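Local coordinates for protein proline iminopeptidase (Streptomyces halstedii, PDB 3WMR) that is an amidohydrolase of the alpha/beta hydrolase fold and peptidase S33 family, acts on polyketide substrates, and is probably able to release N-terminal proline from peptides, at residues L178-A183 / E189-A194. Residues are numbered along the deposited sequence; the frame is centred on the assembly and turned at random.
Sequences LKHEAA and EEYFHA
The side chains of His180 and Tyr191 run alongside each other, pointing opposite ways, where their CA atoms come within 6.3 Å. CB of His180 lies 3.6 Å from CD1 of the Tyr191 ring, while CB of Tyr191 sits obliquely beside the imidazole, 3.9 Å from His180 CD2. The imidazole carries on across the gap to Glu190, whose OE1 accepts a nearly straight hydrogen bond from His180 NE2 (2.9 Å, 165° at the hydrogen). This oxygen lies close to the plane of the imidazole and is approached on its anti side, with the carboxylate turned well out of the ring plane. ND1 bonds to Thr185 OG1 in the connecting loop, which, together with Glu190, fixes the rotation of the ring. A leucine in place of His180 would probably leave the Glu190 carboxylate and the Thr185 hydroxyl without these imidazole partners.

Tyr191, its CG anti to the backbone N (chi1 -176°), carries its ring across to helix 171-183, meeting the Glu181 side chain at about a right angle. Its OH donates a hydrogen bond to Glu181 OE2, modelled at an improbably short 2.4 Å, so the exact length is doubtful, and CG of Glu181 packs 3.6 Å from Tyr191 CE1. Asn234 also bonds to the phenol oxygen, and Arg166 forms a salt bridge with OE1 of Glu181. Far from the predicted catalytic residues, the contact packs together the consecutive, loop-connected helices 171-183 and 189-202, their segments inclined at 125°, within the helical insertion between strands 143-149 and 258-263, the position of the cap in alpha/beta hydrolases.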
loop_
_atom_site.group_PDB
_atom_site.type_symbol
_atom_site.label_atom_id
_atom_site.label_comp_id
_atom_site.label_asym_id
_atom_site.label_seq_id
_atom_site.Cartn_x
_atom_site.Cartn_y
_atom_site.Cartn_z
ATOM N N LEU A 178 18.779 -14.335 -9.858
ATOM C CA LEU A 178 19.160 -15.444 -8.981
ATOM C C LEU A 178 20.578 -15.282 -8.418
ATOM O O LEU A 178 20.799 -15.461 -7.218
ATOM C CB LEU A 178 19.033 -16.787 -9.732
ATOM C CG LEU A 178 19.472 -18.076 -9.002
ATOM C CD1 LEU A 178 18.779 -18.240 -7.660
ATOM C CD2 LEU A 178 19.229 -19.313 -9.859
ATOM N N LYS A 179 21.524 -14.936 -9.291
ATOM C CA LYS A 179 22.939 -14.810 -8.921
ATOM C C LYS A 179 23.107 -13.807 -7.774
ATOM O O LYS A 179 23.638 -14.154 -6.713
ATOM C CB LYS A 179 23.778 -14.365 -10.140
ATOM C CG LYS A 179 24.045 -15.471 -11.167
ATOM C CD LYS A 179 24.633 -14.907 -12.467
ATOM C CE LYS A 179 25.011 -15.995 -13.473
ATOM N NZ LYS A 179 26.462 -16.346 -13.452
ATOM N N HIS A 180 22.610 -12.588 -7.989
ATOM C CA HIS A 180 22.748 -11.500 -7.017
ATOM C C HIS A 180 21.914 -11.684 -5.750
ATOM O O HIS A 180 22.319 -11.261 -4.678
ATOM C CB HIS A 180 22.421 -10.164 -7.674
ATOM C CG HIS A 180 23.395 -9.779 -8.741
ATOM N ND1 HIS A 180 24.721 -9.520 -8.469
ATOM C CD2 HIS A 180 23.253 -9.656 -10.081
ATOM C CE1 HIS A 180 25.351 -9.232 -9.595
ATOM N NE2 HIS A 180 24.483 -9.305 -10.587
ATOM N N GLU A 181 20.746 -12.290 -5.869
ATOM C CA GLU A 181 19.960 -12.625 -4.677
ATOM C C GLU A 181 20.711 -13.645 -3.816
ATOM O O GLU A 181 20.819 -13.480 -2.601
ATOM C CB GLU A 181 18.562 -13.112 -5.059
ATOM C CG GLU A 181 17.678 -11.958 -5.548
ATOM C CD GLU A 181 16.486 -12.403 -6.379
ATOM O OE1 GLU A 181 16.253 -13.622 -6.508
ATOM O OE2 GLU A 181 15.787 -11.519 -6.944
ATOM N N ALA A 182 21.250 -14.680 -4.446
ATOM C CA ALA A 182 21.980 -15.729 -3.712
ATOM C C ALA A 182 23.155 -15.174 -2.892
ATOM O O ALA A 182 23.325 -15.533 -1.696
ATOM C CB ALA A 182 22.463 -16.821 -4.658
ATOM N N ALA A 183 23.930 -14.300 -3.529
ATOM C CA ALA A 183 25.121 -13.693 -2.929
ATOM C C ALA A 183 24.886 -12.347 -2.207
ATOM O O ALA A 183 25.837 -11.751 -1.713
ATOM C CB ALA A 183 26.179 -13.504 -3.992
ATOM N N GLU A 189 24.303 -2.582 -9.921
ATOM C CA GLU A 189 23.674 -2.007 -11.112
ATOM C C GLU A 189 22.971 -3.069 -11.944
ATOM O O GLU A 189 21.850 -2.879 -12.427
ATOM C CB GLU A 189 24.751 -1.334 -11.984
ATOM C CG GLU A 189 24.207 -0.561 -13.174
ATOM C CD GLU A 189 23.694 0.811 -12.788
ATOM O OE1 GLU A 189 23.344 0.999 -11.600
ATOM O OE2 GLU A 189 23.655 1.704 -13.666
ATOM N N GLU A 190 23.665 -4.180 -12.121
ATOM C CA GLU A 190 23.190 -5.278 -12.938
ATOM C C GLU A 190 21.926 -5.957 -12.365
ATOM O O GLU A 190 21.033 -6.347 -13.112
ATOM C CB GLU A 190 24.311 -6.293 -13.079
ATOM C CG GLU A 190 24.043 -7.361 -14.103
ATOM C CD GLU A 190 25.207 -8.303 -14.225
ATOM O OE1 GLU A 190 25.388 -9.172 -13.332
ATOM O OE2 GLU A 190 25.944 -8.156 -15.219
ATOM N N TYR A 191 21.849 -6.113 -11.048
ATOM C CA TYR A 191 20.610 -6.628 -10.453
ATOM C C TYR A 191 19.460 -5.650 -10.697
ATOM O O TYR A 191 18.339 -6.054 -11.032
ATOM C CB TYR A 191 20.767 -6.841 -8.967
ATOM C CG TYR A 191 19.544 -7.455 -8.338
ATOM C CD1 TYR A 191 19.233 -8.787 -8.552
ATOM C CD2 TYR A 191 18.687 -6.697 -7.554
ATOM C CE1 TYR A 191 18.106 -9.362 -7.981
ATOM C CE2 TYR A 191 17.560 -7.257 -6.971
ATOM C CZ TYR A 191 17.273 -8.597 -7.186
ATOM O OH TYR A 191 16.160 -9.176 -6.615
ATOM N N PHE A 192 19.759 -4.364 -10.535
ATOM C CA PHE A 192 18.764 -3.309 -10.668
ATOM C C PHE A 192 18.091 -3.299 -12.034
ATOM O O PHE A 192 16.892 -3.100 -12.126
ATOM C CB PHE A 192 19.368 -1.930 -10.377
ATOM C CG PHE A 192 18.337 -0.861 -10.205
ATOM C CD1 PHE A 192 17.743 -0.267 -11.312
ATOM C CD2 PHE A 192 17.924 -0.478 -8.941
ATOM C CE1 PHE A 192 16.765 0.694 -11.161
ATOM C CE2 PHE A 192 16.946 0.492 -8.784
ATOM C CZ PHE A 192 16.367 1.078 -9.899
ATOM N N HIS A 193 18.855 -3.501 -13.099
ATOM C CA HIS A 193 18.258 -3.525 -14.430
ATOM C C HIS A 193 17.483 -4.820 -14.728
ATOM O O HIS A 193 16.511 -4.793 -15.482
ATOM C CB HIS A 193 19.310 -3.156 -15.479
ATOM C CG HIS A 193 19.736 -1.722 -15.369
ATOM N ND1 HIS A 193 18.889 -0.673 -15.667
ATOM C CD2 HIS A 193 20.882 -1.160 -14.918
ATOM C CE1 HIS A 193 19.506 0.472 -15.437
ATOM N NE2 HIS A 193 20.718 0.205 -14.984
ATOM N N ALA A 194 17.879 -5.934 -14.110
ATOM C CA ALA A 194 17.069 -7.156 -14.147
ATOM C C ALA A 194 15.750 -6.965 -13.360
ATOM O O ALA A 194 14.681 -7.326 -13.839
ATOM C CB ALA A 194 17.860 -8.334 -13.596
#